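Enoyl-CoA hydratase/isomerase family protein (Mycobacterium tuberculosis, PDB 4FN7) probably works as an enoyl-CoA hydratase or isomerase of the crotonase superfamily, acting on unsaturated acyl-CoA in lipid metabolism. Local coordinates at residues S6-K10 with N40-V46; G47-I51 with A188-A192; V97-T101 with V184-A188; M1-V5 with S17-G21. All blocks are in the same frame, centred on the assembly; numbering follows the deposited sequence.

Contact 1. Residues S6-K10 with N40-V46; sequences SYTRK and NADRDDV
The ring of Tyr7 carries Asn40 over one face: Asn40 CB sits 3.5 Å from the Tyr7 ring centroid, nearly on the ring normal, a CH-pi contact. Beyond it the Asn40 amide stands steeply over the inner part of the ring, its plane 66° from that of the ring. On the amide's other side Asn40 OD1 accepts from Arg43 NH2 at 2.9 Å, which limits its rotation. Ala41 CB adds a looser contact with Tyr7 CE1. With CG anti to the backbone N (chi1 172°), Tyr7 extends from strand 5-10 to the last turn of helix 28-44, where its OH donates to Asp44 OD2 at 2.7 Å. This oxygen lies at the ring edge and is met on its anti side, the hydroxyl somewhat out of the carboxylate plane. Arg9 bends at chi3 and lays its guanidinium against the same carboxylate, the two planes 14° apart. The Arg9 NE to Asp44 OD2 distance of 3.6 Å is a long salt bridge of charges alone. No N-H points at that oxygen; Arg9 NH1 instead donates to two waters, each of which donates to Asp44 O. Along the aliphatic part of the arginine, Val46 CG1 touches Arg9 CD at 4.0 Å. The helix stops here in a Schellman motif, with Asp45 at positive phi. A carboxylate at a helix C terminus would be disfavoured by the dipole; the Tyr7 hydroxyl and the stacked Arg9 probably offset this and keep Asp44 ionised, while the waters bridge Arg9 to the helix-end carbonyl.

Contact 2. Residues G47-I51 with A188-A192; sequences GALVI and AEEAA
Helix 184-195 packs on the main sheet of the crotonase fold, and here Ala192 and Ala188 of that helix meet Val50 and Ala48 of strand 48-52. The closest side-chain approach is Val50 CG2 to Ala192 CB, 3.5 Å. The valine works as a fork set against one turn of the helix: CG2 rests on Ala192 CB and on the backbone around Glu189 CA, 4.0 Å away, while CG1 reaches back to Ala188 CB at 4.1 Å. Its first torsion (chi1 173°) places CG1 anti to the backbone N and CG2 anti to the carbonyl carbon, so that both branches face the helix. Two residues earlier in the strand, Ala48 CB faces Ala192 CB at 4.0 Å and comes 3.5 Å from Ala192 O. Small side chains on the helix let the axes approach to 8.3 Å, with the directions 165° apart, close to antiparallel. In this fold a mostly parallel, mixed sheet is flanked by helices; Val50 and Ala48 point to helix 184-195, whereas Leu49 and Ile51 point to the other face, where both touch Leu89 of helix 73-90. The peptide groups need nothing from across the interface: Val50 is bonded to Ala14 and Ile16 and Leu49 to Pro95 and Val97 within the sheet, and Ala192 N binds Ala188 O at 2.9 Å inside the helix. Glu189, modelled in two conformers, lays its CG against Val50 CG2, and in the conformer described here its carboxylate forms a salt bridge with Lys10 of the edge strand 5-10.

Contact 3. Residues V97-T101 with V184-A188; sequences VMACT and VVSRA
Thr101 OG1 is bound to Asn54 O, with Val57 O as a second, weak partner, and this leaves the other branch of Thr101, CG2, to meet Val185 CG2 at 3.6 Å. The rotation that serves both puts OG1 between the backbone N and the carbonyl carbon (chi1 47°) and CG2 anti to the carbonyl carbon. The two methyls lie at the first turn of helix 184-195, and the rest of the contact is apolar. Ala99 CB lies at the middle of the contact, 3.8 Å from Ala188 CB and within van der Waals range of Val184 CG1 and Val185 CG2. Val184 CG1 also lies against the strand backbone, 3.6 Å from Cys100 O. At the far end Val97 CG1 touches Ala188 CB at 3.8 Å and Ala188 O at 3.6 Å. The helix runs almost antiparallel to the strand, 172° between directions, with the axes 7.7 Å apart. Strand 96-100 is hydrogen-bonded to strand 48-52 on one side and to strand 117-120 on the other; Val97 and Ala99 carry helix 184-195, while Met98 and Cys100 turn to the opposite face and pack on Leu112 of helix 107-112.

Contact 4. Residues M1-V5 with S17-G21; sequences MSDPV and SMDDG
Pro4 and Val5 run antiparallel to Ser17-Asp19, at the open end of the hairpin formed by strands 5-10 and 13-18. Val5 and Met18 form a non-hydrogen-bonded pair with CA atoms 4.7 Å apart; beyond it Asp19 N donates to Pro4 O at 2.8 Å, with an N-H...O angle of 163°. At this pair the chains also meet through CA-H...O contacts, Val5 CA to Ser17 O at 3.3 Å and Met18 CA to Pro4 O at 3.5 Å. The side chains of Val5 and Met18 lie on the same face of the sheet. There Val5 CG2 and Met18 CG barely touch, and both residues pack on helix 28-44, Val5 against Met30, Ala33 and Ala37 and Met18 against Leu34. Further out the pyrrolidine of Pro4 lies beside Asp20, CB to CB 3.9 Å. The Asp20 carboxylate leads away from this contact, with CG between the backbone N and the carbonyl carbon (chi1 72°), and OD1 accepts from Lys22 N. Asp19 OD1 takes Gly21 N at 2.8 Å from above the carboxylate plane, an Asx turn, and also binds Asn54 ND2. A water accepts from Met1 N at 2.8 Å and makes a long donation to Asp20 O, 3.3 Å. The pairing thus changes from regular sheet bonding to a turn held by an aspartate, and the amino terminus, probably charged, may be linked to the turn through a water, though the Met1 position is doubtful.

From the N terminus, contact 4 closes first: the chain goes out along strand 5-10, returns along strand 13-18 and meets residues 1-5 again, shutting the hairpin. Contact 1 starts inside that loop and ends beyond it, at the close of helix 28-44, so the two cross; Ser6 N, probably bonded to Ser17 O, joins them. Contact 2 opens directly afterwards with strand 48-52 and spans most of the chain to helix 184-195. Contact 3 opens within this loop and ends on the same helix, sharing Ala188. Together they tie four adjacent strands to helices on both faces, and Ala41 CB, packed on Leu49 CD2, joins contacts 1 and 2.

Contact 1. Residues S6-K10 with N40-V46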
loop_
_atom_site.group_PDB
_atom_site.type_symbol
_atom_site.label_atom_id
_atom_site.label_comp_id
_atom_site.label_asym_id
_atom_site.label_seq_id
_atom_site.Cartn_x
_atom_site.Cartn_y
_atom_site.Cartn_z
ATOM N N SER A 6 -31.820 4.207 -12.415
ATOM C CA SER A 6 -32.922 3.336 -12.028
ATOM C C SER A 6 -32.628 2.700 -10.679
ATOM O O SER A 6 -31.471 2.436 -10.340
ATOM C CB SER A 6 -33.165 2.257 -13.078
ATOM O OG SER A 6 -32.079 1.356 -13.136
ATOM N N TYR A 7 -33.689 2.470 -9.914
ATOM C CA TYR A 7 -33.605 1.825 -8.611
ATOM C C TYR A 7 -34.526 0.618 -8.599
ATOM O O TYR A 7 -35.712 0.740 -8.893
ATOM C CB TYR A 7 -34.021 2.791 -7.504
ATOM C CG TYR A 7 -34.126 2.120 -6.157
ATOM C CD1 TYR A 7 -33.005 1.958 -5.363
ATOM C CD2 TYR A 7 -35.343 1.645 -5.680
ATOM C CE1 TYR A 7 -33.085 1.337 -4.136
ATOM C CE2 TYR A 7 -35.430 1.023 -4.449
ATOM C CZ TYR A 7 -34.294 0.876 -3.680
ATOM O OH TYR A 7 -34.347 0.262 -2.454
ATOM N N THR A 8 -33.976 -0.538 -8.242
ATOM C CA THR A 8 -34.739 -1.777 -8.200
ATOM C C THR A 8 -34.347 -2.569 -6.969
ATOM O O THR A 8 -33.183 -2.912 -6.786
ATOM C CB THR A 8 -34.460 -2.635 -9.443
ATOM O OG1 THR A 8 -34.581 -1.828 -10.620
ATOM C CG2 THR A 8 -35.436 -3.799 -9.518
ATOM N N ARG A 9 -35.319 -2.853 -6.115
ATOM C CA ARG A 9 -35.060 -3.728 -4.983
ATOM C C ARG A 9 -35.284 -5.179 -5.393
ATOM O O ARG A 9 -36.327 -5.523 -5.951
ATOM C CB ARG A 9 -35.935 -3.362 -3.779
ATOM C CG ARG A 9 -35.712 -4.281 -2.581
ATOM C CD ARG A 9 -36.285 -3.718 -1.288
ATOM N NE ARG A 9 -37.727 -3.513 -1.353
ATOM C CZ ARG A 9 -38.501 -3.301 -0.293
ATOM N NH1 ARG A 9 -37.972 -3.276 0.923
ATOM N NH2 ARG A 9 -39.807 -3.121 -0.445
ATOM N N LYS A 10 -34.287 -6.019 -5.138
ATOM C CA LYS A 10 -34.384 -7.451 -5.392
ATOM C C LYS A 10 -33.998 -8.184 -4.119
ATOM O O LYS A 10 -32.815 -8.270 -3.783
ATOM C CB LYS A 10 -33.428 -7.877 -6.506
ATOM C CG LYS A 10 -33.495 -7.054 -7.778
ATOM C CD LYS A 10 -32.443 -7.546 -8.761
ATOM C CE LYS A 10 -32.396 -6.698 -10.016
ATOM N NZ LYS A 10 -31.325 -7.168 -10.936
ATOM N N ASN A 40 -33.770 5.871 -1.501
ATOM C CA ASN A 40 -34.685 4.731 -1.597
ATOM C C ASN A 40 -34.124 3.509 -0.883
ATOM O O ASN A 40 -34.843 2.806 -0.167
ATOM C CB ASN A 40 -34.981 4.352 -3.051
ATOM C CG ASN A 40 -35.796 5.391 -3.782
ATOM O OD1 ASN A 40 -36.461 6.224 -3.173
ATOM N ND2 ASN A 40 -35.745 5.344 -5.110
ATOM N N ALA A 41 -32.841 3.245 -1.107
ATOM C CA ALA A 41 -32.179 2.120 -0.471
ATOM C C ALA A 41 -32.200 2.271 1.041
ATOM O O ALA A 41 -32.372 1.288 1.768
ATOM C CB ALA A 41 -30.746 1.989 -0.974
ATOM N N ASP A 42 -32.021 3.499 1.517
ATOM C CA ASP A 42 -32.125 3.785 2.947
ATOM C C ASP A 42 -33.519 3.449 3.470
ATOM O O ASP A 42 -33.670 2.778 4.497
ATOM C CB ASP A 42 -31.821 5.257 3.247
ATOM C CG ASP A 42 -30.346 5.614 3.095
ATOM O OD1 ASP A 42 -29.492 4.712 2.970
ATOM O OD2 ASP A 42 -30.042 6.825 3.136
ATOM N N ARG A 43 -34.540 3.931 2.767
ATOM C CA ARG A 43 -35.911 3.705 3.194
ATOM C C ARG A 43 -36.262 2.220 3.164
ATOM O O ARG A 43 -36.970 1.720 4.042
ATOM C CB ARG A 43 -36.875 4.528 2.331
ATOM C CG ARG A 43 -36.837 6.026 2.651
ATOM C CD ARG A 43 -37.866 6.863 1.877
ATOM N NE ARG A 43 -37.472 7.149 0.499
ATOM C CZ ARG A 43 -36.860 8.257 0.081
ATOM N NH1 ARG A 43 -36.528 9.224 0.926
ATOM N NH2 ARG A 43 -36.564 8.390 -1.203
ATOM N N ASP A 44 -35.765 1.512 2.156
ATOM C CA ASP A 44 -36.060 0.091 2.017
ATOM C C ASP A 44 -35.210 -0.766 2.960
ATOM O O ASP A 44 -35.477 -1.957 3.126
ATOM C CB ASP A 44 -35.887 -0.369 0.566
ATOM C CG ASP A 44 -37.017 0.090 -0.339
ATOM O OD1 ASP A 44 -38.078 0.507 0.172
ATOM O OD2 ASP A 44 -36.853 0.015 -1.573
ATOM N N ASP A 45 -34.200 -0.156 3.578
ATOM C CA ASP A 45 -33.337 -0.844 4.542
ATOM C C ASP A 45 -32.749 -2.136 3.966
ATOM O O ASP A 45 -32.812 -3.201 4.577
ATOM C CB ASP A 45 -34.100 -1.112 5.846
ATOM C CG ASP A 45 -33.188 -1.513 6.992
ATOM O OD1 ASP A 45 -31.978 -1.214 6.936
ATOM O OD2 ASP A 45 -33.687 -2.123 7.967
ATOM N N VAL A 46 -32.157 -2.028 2.784
ATOM C CA VAL A 46 -31.679 -3.206 2.072
ATOM C C VAL A 46 -30.417 -3.800 2.698
ATOM O O VAL A 46 -29.730 -3.143 3.475
ATOM C CB VAL A 46 -31.430 -2.892 0.584
ATOM C CG1 VAL A 46 -32.715 -2.383 -0.066
ATOM C CG2 VAL A 46 -30.298 -1.887 0.427
HETATM O O HOH W 1 -35.378 -4.386 2.104
HETATM O O HOH W 2 -38.215 -2.619 3.756
#

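Contact 2. Residues G47-I51 with A188-A192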
loop_
_atom_site.group_PDB
_atom_site.type_symbol
_atom_site.label_atom_id
_atom_site.label_comp_id
_atom_site.label_asym_id
_atom_site.label_seq_id
_atom_site.Cartn_x
_atom_site.Cartn_y
_atom_site.Cartn_z
ATOM N N GLY A 47 -30.123 -5.051 2.361
ATOM C CA GLY A 47 -28.948 -5.722 2.890
ATOM C C GLY A 47 -27.636 -5.273 2.257
ATOM O O GLY A 47 -26.588 -5.327 2.894
ATOM N N ALA A 48 -27.694 -4.853 0.997
ATOM C CA ALA A 48 -26.511 -4.393 0.278
ATOM C C ALA A 48 -26.928 -3.617 -0.965
ATOM O O ALA A 48 -28.065 -3.737 -1.427
ATOM C CB ALA A 48 -25.616 -5.566 -0.096
ATOM N N LEU A 49 -26.009 -2.800 -1.479
ATOM C CA LEU A 49 -26.239 -2.035 -2.701
ATOM C C LEU A 49 -25.364 -2.577 -3.806
ATOM O O LEU A 49 -24.211 -2.940 -3.564
ATOM C CB LEU A 49 -25.830 -0.569 -2.545
ATOM C CG LEU A 49 -26.323 0.371 -1.462
ATOM C CD1 LEU A 49 -25.884 1.781 -1.816
ATOM C CD2 LEU A 49 -27.822 0.290 -1.365
ATOM N N VAL A 50 -25.909 -2.590 -5.012
ATOM C CA VAL A 50 -25.131 -2.758 -6.223
ATOM C C VAL A 50 -25.329 -1.506 -7.058
ATOM O O VAL A 50 -26.457 -1.081 -7.293
ATOM C CB VAL A 50 -25.603 -3.970 -7.029
ATOM C CG1 VAL A 50 -24.888 -4.022 -8.378
ATOM C CG2 VAL A 50 -25.382 -5.244 -6.243
ATOM N N ILE A 51 -24.226 -0.905 -7.486
ATOM C CA ILE A 51 -24.275 0.246 -8.380
ATOM C C ILE A 51 -23.615 -0.130 -9.700
ATOM O O ILE A 51 -22.478 -0.613 -9.716
ATOM C CB ILE A 51 -23.587 1.482 -7.756
ATOM C CG1 ILE A 51 -24.374 1.939 -6.521
ATOM C CG2 ILE A 51 -23.491 2.611 -8.776
ATOM C CD1 ILE A 51 -23.640 2.948 -5.663
ATOM N N ALA A 188 -21.633 -9.129 -9.514
ATOM C CA ALA A 188 -21.767 -8.073 -8.513
ATOM C C ALA A 188 -22.965 -8.333 -7.595
ATOM O O ALA A 188 -22.865 -8.170 -6.380
ATOM C CB ALA A 188 -21.885 -6.698 -9.179
ATOM N N GLU A 189 -24.090 -8.742 -8.177
ATOM C CA GLU A 189 -25.283 -9.025 -7.391
ATOM C C GLU A 189 -25.087 -10.239 -6.486
ATOM O O GLU A 189 -25.523 -10.235 -5.335
ATOM C CB GLU A 189 -26.496 -9.197 -8.308
ATOM C CG GLU A 189 -26.924 -7.887 -8.949
ATOM C CD GLU A 189 -27.866 -8.066 -10.117
ATOM O OE1 GLU A 189 -28.010 -9.210 -10.596
ATOM O OE2 GLU A 189 -28.455 -7.055 -10.559
ATOM N N GLU A 190 -24.418 -11.263 -7.006
ATOM C CA GLU A 190 -24.103 -12.452 -6.220
ATOM C C GLU A 190 -23.235 -12.073 -5.018
ATOM O O GLU A 190 -23.490 -12.498 -3.890
ATOM C CB GLU A 190 -23.389 -13.493 -7.088
ATOM C CG GLU A 190 -23.124 -14.815 -6.393
ATOM C CD GLU A 190 -22.456 -15.824 -7.306
ATOM O OE1 GLU A 190 -21.404 -15.496 -7.894
ATOM O OE2 GLU A 190 -22.986 -16.947 -7.447
ATOM N N ALA A 191 -22.210 -11.261 -5.266
ATOM C CA ALA A 191 -21.309 -10.831 -4.207
ATOM C C ALA A 191 -22.067 -10.005 -3.166
ATOM O O ALA A 191 -21.890 -10.203 -1.964
ATOM C CB ALA A 191 -20.144 -10.035 -4.788
ATOM N N ALA A 192 -22.909 -9.086 -3.632
ATOM C CA ALA A 192 -23.723 -8.277 -2.732
ATOM C C ALA A 192 -24.605 -9.154 -1.832
ATOM O O ALA A 192 -24.692 -8.918 -0.626
ATOM C CB ALA A 192 -24.564 -7.290 -3.517
#

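Contact 3. Residues V97-T101 with V184-A188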
loop_
_atom_site.group_PDB
_atom_site.type_symbol
_atom_site.label_atom_id
_atom_site.label_comp_id
_atom_site.label_asym_id
_atom_site.label_seq_id
_atom_site.Cartn_x
_atom_site.Cartn_y
_atom_site.Cartn_z
ATOM N N VAL A 97 -21.445 -2.821 -3.579
ATOM C CA VAL A 97 -20.714 -3.516 -4.632
ATOM C C VAL A 97 -20.869 -2.773 -5.940
ATOM O O VAL A 97 -21.981 -2.479 -6.364
ATOM C CB VAL A 97 -21.202 -4.973 -4.805
ATOM C CG1 VAL A 97 -20.362 -5.695 -5.853
ATOM C CG2 VAL A 97 -21.137 -5.709 -3.479
ATOM N N MET A 98 -19.740 -2.462 -6.573
ATOM C CA MET A 98 -19.752 -1.754 -7.841
ATOM C C MET A 98 -19.659 -2.734 -8.995
ATOM O O MET A 98 -18.757 -3.567 -9.032
ATOM C CB MET A 98 -18.579 -0.776 -7.921
ATOM C CG MET A 98 -18.564 0.264 -6.834
ATOM S SD MET A 98 -19.926 1.417 -7.020
ATOM C CE MET A 98 -19.638 2.496 -5.611
ATOM N N ALA A 99 -20.596 -2.616 -9.931
ATOM C CA ALA A 99 -20.544 -3.334 -11.197
ATOM C C ALA A 99 -19.999 -2.386 -12.254
ATOM O O ALA A 99 -20.737 -1.585 -12.828
ATOM C CB ALA A 99 -21.928 -3.820 -11.588
ATOM N N CYS A 100 -18.692 -2.469 -12.481
ATOM C CA CYS A 100 -18.021 -1.618 -13.445
ATOM C C CYS A 100 -18.260 -2.173 -14.846
ATOM O O CYS A 100 -17.564 -3.085 -15.286
ATOM C CB CYS A 100 -16.532 -1.584 -13.126
ATOM S SG CYS A 100 -15.626 -0.287 -13.954
ATOM N N THR A 101 -19.257 -1.622 -15.535
ATOM C CA THR A 101 -19.790 -2.218 -16.756
ATOM C C THR A 101 -19.164 -1.621 -18.012
ATOM O O THR A 101 -19.531 -1.965 -19.138
ATOM C CB THR A 101 -21.316 -2.040 -16.804
ATOM O OG1 THR A 101 -21.647 -0.683 -16.484
ATOM C CG2 THR A 101 -21.987 -2.960 -15.790
ATOM N N VAL A 184 -20.530 -9.403 -15.328
ATOM C CA VAL A 184 -20.118 -8.380 -14.359
ATOM C C VAL A 184 -21.264 -8.038 -13.401
ATOM O O VAL A 184 -21.092 -8.051 -12.187
ATOM C CB VAL A 184 -19.571 -7.106 -15.052
ATOM C CG1 VAL A 184 -19.448 -5.937 -14.059
ATOM C CG2 VAL A 184 -18.222 -7.401 -15.707
ATOM N N VAL A 185 -22.439 -7.759 -13.951
ATOM C CA VAL A 185 -23.568 -7.361 -13.120
ATOM C C VAL A 185 -24.063 -8.513 -12.254
ATOM O O VAL A 185 -24.269 -8.350 -11.053
ATOM C CB VAL A 185 -24.719 -6.785 -13.968
ATOM C CG1 VAL A 185 -25.957 -6.563 -13.106
ATOM C CG2 VAL A 185 -24.270 -5.487 -14.630
ATOM N N SER A 186 -24.246 -9.685 -12.850
ATOM C CA SER A 186 -24.763 -10.810 -12.077
ATOM C C SER A 186 -23.778 -11.220 -10.981
ATOM O O SER A 186 -24.178 -11.578 -9.876
ATOM C CB SER A 186 -25.136 -11.996 -12.976
ATOM O OG SER A 186 -24.020 -12.461 -13.704
ATOM N N ARG A 187 -22.487 -11.135 -11.275
ATOM C CA ARG A 187 -21.479 -11.445 -10.273
ATOM C C ARG A 187 -21.492 -10.400 -9.152
ATOM O O ARG A 187 -21.384 -10.742 -7.975
ATOM C CB ARG A 187 -20.096 -11.559 -10.909
ATOM C CG ARG A 187 -18.980 -11.750 -9.918
ATOM C CD ARG A 187 -19.154 -12.996 -9.056
ATOM N NE ARG A 187 -18.193 -12.930 -7.966
ATOM C CZ ARG A 187 -18.427 -13.299 -6.714
ATOM N NH1 ARG A 187 -19.602 -13.810 -6.369
ATOM N NH2 ARG A 187 -17.471 -13.160 -5.807
ATOM N N ALA A 188 -21.633 -9.129 -9.514
ATOM C CA ALA A 188 -21.767 -8.073 -8.513
ATOM C C ALA A 188 -22.965 -8.333 -7.595
ATOM O O ALA A 188 -22.865 -8.170 -6.380
ATOM C CB ALA A 188 -21.885 -6.698 -9.179
#

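Contact 4. Residues M1-V5 with S17-G21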
loop_
_atom_site.group_PDB
_atom_site.type_symbol
_atom_site.label_atom_id
_atom_site.label_comp_id
_atom_site.label_asym_id
_atom_site.label_seq_id
_atom_site.Cartn_x
_atom_site.Cartn_y
_atom_site.Cartn_z
ATOM N N MET A 1 -30.943 12.906 -20.919
ATOM C CA MET A 1 -31.800 11.745 -20.718
ATOM C C MET A 1 -32.662 11.875 -19.476
ATOM O O MET A 1 -32.225 12.368 -18.440
ATOM C CB MET A 1 -30.981 10.466 -20.671
ATOM C CG MET A 1 -31.798 9.209 -20.551
ATOM S SD MET A 1 -31.727 8.548 -18.883
ATOM C CE MET A 1 -32.246 6.848 -19.182
ATOM N N SER A 2 -33.889 11.393 -19.605
ATOM C CA SER A 2 -34.983 11.761 -18.725
ATOM C C SER A 2 -34.901 11.166 -17.328
ATOM O O SER A 2 -35.348 11.779 -16.363
ATOM C CB SER A 2 -36.300 11.355 -19.381
ATOM O OG SER A 2 -36.276 11.668 -20.765
ATOM N N ASP A 3 -34.351 9.962 -17.225
ATOM C CA ASP A 3 -34.271 9.270 -15.947
ATOM C C ASP A 3 -32.956 8.521 -15.894
ATOM O O ASP A 3 -32.896 7.333 -16.199
ATOM C CB ASP A 3 -35.444 8.308 -15.782
ATOM C CG ASP A 3 -36.772 9.028 -15.698
ATOM O OD1 ASP A 3 -37.080 9.584 -14.624
ATOM O OD2 ASP A 3 -37.505 9.048 -16.706
ATOM N N PRO A 4 -31.889 9.231 -15.519
ATOM C CA PRO A 4 -30.533 8.698 -15.651
ATOM C C PRO A 4 -30.166 7.613 -14.647
ATOM O O PRO A 4 -29.143 6.970 -14.834
ATOM C CB PRO A 4 -29.653 9.939 -15.458
ATOM C CG PRO A 4 -30.482 10.851 -14.612
ATOM C CD PRO A 4 -31.895 10.636 -15.077
ATOM N N VAL A 5 -30.977 7.412 -13.611
ATOM C CA VAL A 5 -30.717 6.352 -12.647
ATOM C C VAL A 5 -31.966 5.525 -12.397
ATOM O O VAL A 5 -33.050 6.069 -12.195
ATOM C CB VAL A 5 -30.233 6.920 -11.304
ATOM C CG1 VAL A 5 -30.071 5.802 -10.281
ATOM C CG2 VAL A 5 -28.928 7.664 -11.484
ATOM N N SER A 17 -28.731 1.613 -11.150
ATOM C CA SER A 17 -28.069 1.581 -12.448
ATOM C C SER A 17 -28.050 2.947 -13.101
ATOM O O SER A 17 -29.096 3.587 -13.260
ATOM C CB SER A 17 -28.761 0.582 -13.375
ATOM O OG SER A 17 -28.484 -0.743 -12.973
ATOM N N MET A 18 -26.850 3.380 -13.483
ATOM C CA MET A 18 -26.672 4.630 -14.203
ATOM C C MET A 18 -26.773 4.392 -15.699
ATOM O O MET A 18 -26.056 3.554 -16.255
ATOM C CB MET A 18 -25.294 5.225 -13.896
ATOM C CG MET A 18 -25.092 5.658 -12.453
ATOM S SD MET A 18 -23.450 6.366 -12.193
ATOM C CE MET A 18 -22.428 4.900 -12.347
ATOM N N ASP A 19 -27.666 5.124 -16.355
ATOM C CA ASP A 19 -27.684 5.151 -17.809
ATOM C C ASP A 19 -28.335 6.427 -18.297
ATOM O O ASP A 19 -29.555 6.501 -18.405
ATOM C CB ASP A 19 -28.425 3.942 -18.382
ATOM C CG ASP A 19 -28.422 3.931 -19.895
ATOM O OD1 ASP A 19 -27.716 4.772 -20.494
ATOM O OD2 ASP A 19 -29.110 3.085 -20.491
ATOM N N ASP A 20 -27.526 7.442 -18.583
ATOM C CA ASP A 20 -28.076 8.683 -19.107
ATOM C C ASP A 20 -28.086 8.685 -20.630
ATOM O O ASP A 20 -28.331 9.714 -21.248
ATOM C CB ASP A 20 -27.331 9.908 -18.555
ATOM C CG ASP A 20 -25.936 10.063 -19.130
ATOM O OD1 ASP A 20 -25.427 9.116 -19.765
ATOM O OD2 ASP A 20 -25.343 11.143 -18.920
ATOM N N GLY A 21 -27.827 7.522 -21.222
ATOM C CA GLY A 21 -27.810 7.378 -22.665
ATOM C C GLY A 21 -26.532 7.882 -23.308
ATOM O O GLY A 21 -26.386 7.838 -24.532
HETATM O O HOH W 3 -28.199 12.892 -20.561
#